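Local atomic coordinates of lipase aflb (Neosartorya fumigata, PDB entry 6IDY), a protein that probably hydrolyses ester bonds of lipids, as a fungal lipase of the alpha/beta-hydrolase fold resembling Candida antarctica lipase B. Residues Ala146-Pro150 and Val192-Asn196; Val166-Thr171 and Trp232-Asp238; Ile216-Ser220 and Ser248-Val253. All coordinates share one frame; numbering follows the deposited sequence.

Interaction 1: residues Ala146-Pro150 and Val192-Asn196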
# COMPACT_ATOMS: atom_id res chain seq x y z
N ALA A 146 13.98 8.36 -4.71
CA ALA A 146 12.94 7.37 -4.39
C ALA A 146 11.74 7.50 -5.35
O ALA A 146 10.96 6.56 -5.48
CB ALA A 146 12.48 7.54 -2.96
N ILE A 147 11.61 8.66 -6.01
CA ILE A 147 10.49 8.94 -6.91
C ILE A 147 10.74 8.39 -8.31
O ILE A 147 11.68 8.80 -8.98
CB ILE A 147 10.13 10.45 -6.95
CG1 ILE A 147 10.06 11.06 -5.53
CG2 ILE A 147 8.82 10.67 -7.73
CD1 ILE A 147 10.17 12.60 -5.46
N HIS A 148 9.86 7.49 -8.76
CA HIS A 148 9.95 6.98 -10.11
C HIS A 148 8.98 7.78 -10.97
O HIS A 148 7.76 7.65 -10.81
CB HIS A 148 9.64 5.47 -10.19
CG HIS A 148 9.84 4.92 -11.57
ND1 HIS A 148 11.07 4.44 -11.98
CD2 HIS A 148 8.98 4.86 -12.61
CE1 HIS A 148 10.91 4.06 -13.24
NE2 HIS A 148 9.66 4.29 -13.66
N ILE A 149 9.53 8.64 -11.82
CA ILE A 149 8.76 9.48 -12.74
C ILE A 149 8.80 8.82 -14.12
O ILE A 149 9.86 8.81 -14.76
CB ILE A 149 9.25 10.96 -12.77
CG1 ILE A 149 9.16 11.60 -11.36
CG2 ILE A 149 8.47 11.78 -13.81
CD1 ILE A 149 9.86 12.96 -11.21
N PRO A 150 7.68 8.23 -14.60
CA PRO A 150 7.69 7.60 -15.93
C PRO A 150 7.99 8.63 -17.02
O PRO A 150 7.62 9.80 -16.89
CB PRO A 150 6.28 7.02 -16.06
CG PRO A 150 5.80 6.87 -14.62
CD PRO A 150 6.35 8.10 -13.97
N VAL A 192 0.29 9.16 -13.16
CA VAL A 192 0.91 8.44 -12.05
C VAL A 192 2.44 8.57 -11.98
O VAL A 192 3.14 8.62 -12.99
CB VAL A 192 0.49 6.94 -11.99
CG1 VAL A 192 -1.02 6.79 -11.78
CG2 VAL A 192 0.96 6.14 -13.21
N VAL A 193 2.92 8.62 -10.74
CA VAL A 193 4.32 8.54 -10.33
C VAL A 193 4.29 7.59 -9.14
O VAL A 193 3.26 7.50 -8.46
CB VAL A 193 5.03 9.89 -10.01
CG1 VAL A 193 5.16 10.77 -11.25
CG2 VAL A 193 4.34 10.65 -8.87
N TRP A 194 5.36 6.85 -8.90
CA TRP A 194 5.33 6.00 -7.71
C TRP A 194 6.57 6.18 -6.86
O TRP A 194 7.64 6.52 -7.35
CB TRP A 194 5.02 4.53 -8.01
CG TRP A 194 5.84 3.90 -9.08
CD1 TRP A 194 7.03 3.25 -8.92
CD2 TRP A 194 5.48 3.74 -10.46
NE1 TRP A 194 7.46 2.75 -10.13
CE2 TRP A 194 6.52 3.03 -11.09
CE3 TRP A 194 4.39 4.18 -11.24
CZ2 TRP A 194 6.50 2.72 -12.46
CZ3 TRP A 194 4.37 3.88 -12.59
CH2 TRP A 194 5.41 3.16 -13.19
N LEU A 195 6.38 6.02 -5.56
CA LEU A 195 7.43 6.24 -4.59
C LEU A 195 7.99 4.92 -4.10
O LEU A 195 7.32 4.19 -3.38
CB LEU A 195 6.85 7.09 -3.45
CG LEU A 195 7.78 7.54 -2.36
CD1 LEU A 195 8.78 8.59 -2.86
CD2 LEU A 195 6.98 8.11 -1.22
N ASN A 196 9.22 4.60 -4.50
CA ASN A 196 9.85 3.38 -4.00
C ASN A 196 10.56 3.75 -2.70
O ASN A 196 11.65 4.33 -2.74
CB ASN A 196 10.80 2.78 -5.04
CG ASN A 196 10.09 2.26 -6.26
OD1 ASN A 196 9.16 1.45 -6.17
ND2 ASN A 196 10.53 2.70 -7.43
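His148 and Trp194, which give up the most surface here, stand side by side on one face of the sheet as a hydrogen-bonded antiparallel pair. The imidazole and the indole five-membered ring lie nearly parallel, at 13°, but are slid so far along each other that they hardly overlap. What sits over the pyrrole part is His148 CB, a CH-pi contact 3.8 Å from the five-membered ring centroid; His148 CD2 lies over the indole plane toward its rim, 3.3 Å from Trp194 CZ2. With Trp194 CG wedged between its own backbone N and carbonyl carbon (chi1 50°), the indole leans toward the partner strand, where Pro150 CG also meets Trp194 CZ3 at 3.9 Å. Bonds beyond the pair fix both rings: His148 ND1 to Asn115 OD1 and Trp194 NE1 to Leu110 O.

The backbones pair through His148 N to Trp194 O, 2.8 Å and almost straight at 169°, and through the longer Trp194 N to His148 O, 3.2 Å. Ala146 ends the ladder: its O accepts Asn196 N at 2.8 Å, and its CB touches Leu195 CD1.

On the opposite face Ile147 and Leu195 pack under helix 205-223, against Tyr218 and Val212. Strand 147-148 is the antiparallel outermost strand of the sheet; strand 190-195 lies between it and strand 161-166, to which it runs parallel.

Interaction 2: residues Val166-Thr171 and Trp232-Asp238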
# COMPACT_ATOMS: atom_id res chain seq x y z
N VAL A 166 1.71 5.62 -3.33
CA VAL A 166 2.48 5.33 -2.12
C VAL A 166 2.35 3.83 -1.78
O VAL A 166 1.23 3.33 -1.67
CB VAL A 166 2.09 6.27 -0.93
CG1 VAL A 166 2.96 6.00 0.30
CG2 VAL A 166 2.20 7.74 -1.33
N PRO A 167 3.47 3.10 -1.63
CA PRO A 167 3.39 1.66 -1.38
C PRO A 167 3.02 1.28 0.05
O PRO A 167 3.00 2.14 0.93
CB PRO A 167 4.80 1.19 -1.70
CG PRO A 167 5.66 2.33 -1.29
CD PRO A 167 4.88 3.54 -1.72
N GLY A 168 2.77 -0.01 0.25
CA GLY A 168 2.46 -0.58 1.55
C GLY A 168 3.67 -1.27 2.15
O GLY A 168 4.78 -1.19 1.61
N THR A 169 3.46 -1.96 3.27
CA THR A 169 4.49 -2.67 4.01
C THR A 169 5.16 -3.78 3.20
O THR A 169 4.47 -4.57 2.53
CB THR A 169 3.90 -3.22 5.31
OG1 THR A 169 3.37 -2.14 6.08
CG2 THR A 169 4.91 -3.99 6.14
N ALA A 170 6.51 -3.81 3.26
CA ALA A 170 7.39 -4.83 2.70
C ALA A 170 7.28 -5.03 1.18
O ALA A 170 7.87 -5.97 0.64
CB ALA A 170 7.16 -6.15 3.42
N THR A 171 6.52 -4.16 0.49
CA THR A 171 6.29 -4.35 -0.94
C THR A 171 6.65 -3.09 -1.73
O THR A 171 6.09 -2.03 -1.45
CB THR A 171 4.86 -4.86 -1.21
OG1 THR A 171 4.39 -5.63 -0.09
CG2 THR A 171 4.77 -5.71 -2.47
N TRP A 232 -1.61 2.52 -0.36
CA TRP A 232 -2.01 1.17 -0.00
C TRP A 232 -1.40 0.82 1.34
O TRP A 232 -0.23 1.14 1.57
CB TRP A 232 -1.59 0.13 -1.07
CG TRP A 232 -1.95 -1.29 -0.69
CD1 TRP A 232 -3.19 -1.76 -0.37
CD2 TRP A 232 -1.04 -2.39 -0.54
NE1 TRP A 232 -3.11 -3.09 -0.03
CE2 TRP A 232 -1.80 -3.50 -0.12
CE3 TRP A 232 0.34 -2.55 -0.74
CZ2 TRP A 232 -1.23 -4.77 0.10
CZ3 TRP A 232 0.91 -3.80 -0.52
CH2 TRP A 232 0.13 -4.89 -0.11
N SER A 233 -2.18 0.17 2.22
CA SER A 233 -1.73 -0.36 3.51
C SER A 233 -1.05 0.74 4.35
O SER A 233 -1.63 1.81 4.54
CB SER A 233 -0.80 -1.55 3.26
OG SER A 233 -0.41 -2.23 4.44
N GLN A 234 0.21 0.50 4.79
CA GLN A 234 1.03 1.44 5.55
C GLN A 234 1.20 2.78 4.83
O GLN A 234 1.44 3.79 5.48
CB GLN A 234 2.41 0.83 5.84
CG GLN A 234 3.22 1.62 6.85
CD GLN A 234 4.69 1.51 6.58
OE1 GLN A 234 5.40 2.50 6.49
NE2 GLN A 234 5.17 0.29 6.45
N GLY A 235 1.04 2.78 3.50
CA GLY A 235 1.09 4.00 2.69
C GLY A 235 0.18 5.10 3.22
O GLY A 235 0.54 6.28 3.13
N GLY A 236 -0.96 4.70 3.78
CA GLY A 236 -1.93 5.60 4.41
C GLY A 236 -1.35 6.26 5.64
O GLY A 236 -1.51 7.47 5.84
N LEU A 237 -0.61 5.48 6.46
CA LEU A 237 0.06 5.99 7.65
C LEU A 237 1.18 6.96 7.26
O LEU A 237 1.30 8.01 7.88
CB LEU A 237 0.63 4.85 8.53
CG LEU A 237 -0.38 4.04 9.33
CD1 LEU A 237 0.29 2.81 9.94
CD2 LEU A 237 -1.00 4.88 10.43
N ASP A 238 1.96 6.61 6.22
CA ASP A 238 3.06 7.45 5.73
C ASP A 238 2.54 8.80 5.24
O ASP A 238 3.17 9.82 5.50
CB ASP A 238 3.82 6.74 4.59
CG ASP A 238 4.40 5.38 4.93
OD1 ASP A 238 4.55 5.08 6.13
OD2 ASP A 238 4.72 4.63 3.99
O HOH W 1 4.54 2.18 3.12
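Thr169 OG1 takes a hydrogen bond from Gln234 NE2 at 3.0 Å, straight (163°) and close to the plane of the amide. The amide is clamped further: NE2 also binds Ser201 O and OE1 binds Asn208 ND2, while Thr169 OG1 is shared with Gln288 OE1. In position these two residues match the oxyanion-hole threonine and glutamine of Candida antarctica lipase B, so they probably line the equivalent site. A water bridges the segments, donating to Pro167 O at 2.7 Å and to Asp238 OD2 at 2.6 Å. Trp232 N reaches Val166 O at 3.2 Å in a bent bond, continuing the pairing of the two parallel strands to their ends. Within the loop Thr171 OG1 donates to Thr169 O, 2.8 Å away, across the type II turn Gly168-Thr171.

Each glycine lets the opposing backbone come close: Gly168 CA lies 3.2 Å from Trp232 O, and Gly235 CA is equally near Pro167 O. Val166 points CG1, anti to its backbone N (chi1 -176°), at Gly235 CA, 3.6 Å away. The six-membered ring of Trp232 packs on the loop, CE3 by Gly168 CA and Thr171 OG1 in its plane at the edge near CZ3; NE1 bonds His361 O. Ser233, at the Trp232-Gly235 turn, has the positive phi of a nucleophile elbow; its OG bonds His361 NE2, consistent with a catalytic serine and histidine.

The contact is buried at the ends of strands 161-166 and 227-232, where helix 235-245 starts, with helices 173-178 and 414-424 beside the Thr171 loop and helix 205-223 against Val166 and Asp238.

Interaction 3: residues Ile216-Ser220 and Ser248-Val253. With SO4 (sulfate ion), chain E.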
# COMPACT_ATOMS: atom_id res chain seq x y z
N ILE A 216 5.36 14.77 -2.36
CA ILE A 216 4.25 15.70 -2.52
C ILE A 216 4.73 17.07 -2.99
O ILE A 216 4.32 17.53 -4.05
CB ILE A 216 3.35 15.78 -1.25
CG1 ILE A 216 2.56 14.46 -1.03
CG2 ILE A 216 2.39 16.96 -1.37
CD1 ILE A 216 1.93 14.31 0.41
N ASN A 217 5.64 17.70 -2.21
CA ASN A 217 6.17 19.02 -2.52
C ASN A 217 7.00 19.06 -3.79
O ASN A 217 6.95 20.05 -4.52
CB ASN A 217 6.92 19.59 -1.32
CG ASN A 217 6.00 20.03 -0.21
OD1 ASN A 217 4.81 20.32 -0.42
ND2 ASN A 217 6.53 20.12 1.00
N TYR A 218 7.71 17.96 -4.10
CA TYR A 218 8.51 17.87 -5.31
C TYR A 218 7.65 17.74 -6.57
O TYR A 218 7.89 18.44 -7.55
CB TYR A 218 9.57 16.75 -5.22
CG TYR A 218 10.35 16.56 -6.50
CD1 TYR A 218 11.48 17.32 -6.78
CD2 TYR A 218 9.94 15.63 -7.46
CE1 TYR A 218 12.18 17.18 -7.98
CE2 TYR A 218 10.63 15.48 -8.66
CZ TYR A 218 11.75 16.24 -8.91
OH TYR A 218 12.41 16.06 -10.09
N ILE A 219 6.67 16.81 -6.55
CA ILE A 219 5.81 16.58 -7.70
C ILE A 219 4.93 17.82 -7.95
O ILE A 219 4.77 18.22 -9.10
CB ILE A 219 5.03 15.24 -7.61
CG1 ILE A 219 6.01 14.02 -7.63
CG2 ILE A 219 3.93 15.11 -8.67
CD1 ILE A 219 6.82 13.75 -8.96
N SER A 220 4.47 18.47 -6.87
CA SER A 220 3.68 19.70 -7.01
C SER A 220 4.51 20.82 -7.65
O SER A 220 3.99 21.53 -8.52
CB SER A 220 3.13 20.15 -5.66
OG SER A 220 2.32 21.30 -5.80
N SER A 248 2.82 22.15 4.89
CA SER A 248 2.90 22.73 3.54
C SER A 248 2.33 21.76 2.49
O SER A 248 1.76 22.20 1.50
CB SER A 248 4.34 23.09 3.19
OG SER A 248 5.16 21.94 3.19
N THR A 249 2.43 20.44 2.74
CA THR A 249 1.91 19.40 1.85
C THR A 249 0.39 19.43 1.75
O THR A 249 -0.15 19.13 0.68
CB THR A 249 2.40 18.00 2.26
OG1 THR A 249 1.82 17.65 3.52
CG2 THR A 249 3.93 17.88 2.28
N ARG A 250 -0.30 19.80 2.85
CA ARG A 250 -1.77 19.86 2.91
C ARG A 250 -2.37 20.80 1.86
O ARG A 250 -3.45 20.51 1.34
CB ARG A 250 -2.27 20.29 4.31
CG ARG A 250 -1.70 19.51 5.49
CD ARG A 250 -2.23 20.12 6.78
NE ARG A 250 -1.48 19.70 7.96
CZ ARG A 250 -1.70 20.16 9.19
NH1 ARG A 250 -2.66 21.04 9.41
NH2 ARG A 250 -0.97 19.72 10.21
N LYS A 251 -1.69 21.93 1.57
CA LYS A 251 -2.15 22.95 0.61
C LYS A 251 -2.10 22.48 -0.84
O LYS A 251 -2.79 23.05 -1.68
CB LYS A 251 -1.35 24.25 0.75
CG LYS A 251 -1.50 24.95 2.10
CD LYS A 251 -0.67 26.22 2.19
CE LYS A 251 -0.92 26.95 3.49
NZ LYS A 251 -0.20 28.25 3.54
N VAL A 252 -1.26 21.47 -1.14
CA VAL A 252 -1.09 21.03 -2.53
C VAL A 252 -1.69 19.63 -2.80
O VAL A 252 -1.56 19.13 -3.91
CB VAL A 252 0.38 21.15 -3.01
CG1 VAL A 252 0.87 22.60 -2.95
CG2 VAL A 252 1.32 20.24 -2.22
N VAL A 253 -2.36 19.02 -1.80
CA VAL A 253 -2.99 17.71 -2.00
C VAL A 253 -4.50 17.88 -2.04
O VAL A 253 -5.10 18.24 -1.03
CB VAL A 253 -2.52 16.61 -1.00
CG1 VAL A 253 -3.30 15.30 -1.19
CG2 VAL A 253 -1.03 16.36 -1.13
S SO4 E . -3.87 21.37 12.74
O1 SO4 E . -3.89 22.25 11.57
O2 SO4 E . -3.54 22.16 13.93
O3 SO4 E . -5.17 20.76 12.91
O4 SO4 E . -2.86 20.33 12.56
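Ile216 drives its CG2 branch into a cluster from the other segment. That methyl meets Val253 CG2 at 3.5 Å, tighter than usual for two carbons, Val252 CG2 at 3.6 Å and Thr249 CB at 3.8 Å; the Ile216 side chain crosses those of Thr249 and Val253 at about a right angle. Its position follows from chi1 -69°, which sets CG2 anti to the backbone N.

One residue on, Asn217 makes the polar link: ND2 donates to Ser248 OG at 3.2 Å, with an N-H...O angle of 154° and the oxygen tilted 18° out of the amide plane. Thr249 CG2 rests against the amide, at similar distances from ND2 and OD1. Both polar partners are tied further, Asn217 OD1 to Lys129 NZ and Ser248 OG to Asp133 OD2, so the link belongs to a small polar network.

A helical turn later Ser220 lays its OG against Val252 CB, 3.4 Å away, while the hydroxyl's bond goes to Ser225 O.

On the far side of the second segment Arg250 holds a sulfate, probably from the crystallisation liquor: sulfate O1 sits at the guanidinium edge near its plane, bound by NH1 at 2.8 Å, while NH2 binds O4 at 3.1 Å. Arg250 NE and NH2 also bind Leu243 O and Lys244 O, and Arg337 NE binds the same ion.

The contact packs helix 205-223 on the link between helix 235-245 and strand 253-259, the strand that carries the calcium ligand Asp255. Strand 227-232 backs it, with Val229 touching Ile216 and Val227 touching Val253.

How the interactions relate
From the N terminus, interaction 1 closes first, placing strand 190-195 between the edge strand 147-148 and strand 161-166, which precedes it in the chain. Interaction 2 opens inside that loop, at the end of strand 161-166, and closes beyond it at the start of helix 235-245, so the two cross; they also touch where Leu195 O meets Pro167 CD, 3.0 Å away. Interaction 3 begins on helix 205-223, within the span of interaction 2, and closes later at 248-253, crossing it as well, though without touching. Interactions 1 and 3 follow in series, yet Tyr218 and Ile219 pack on Ile147 and Ile149. Together they tie sheet edge, central strand ends and flanking helix.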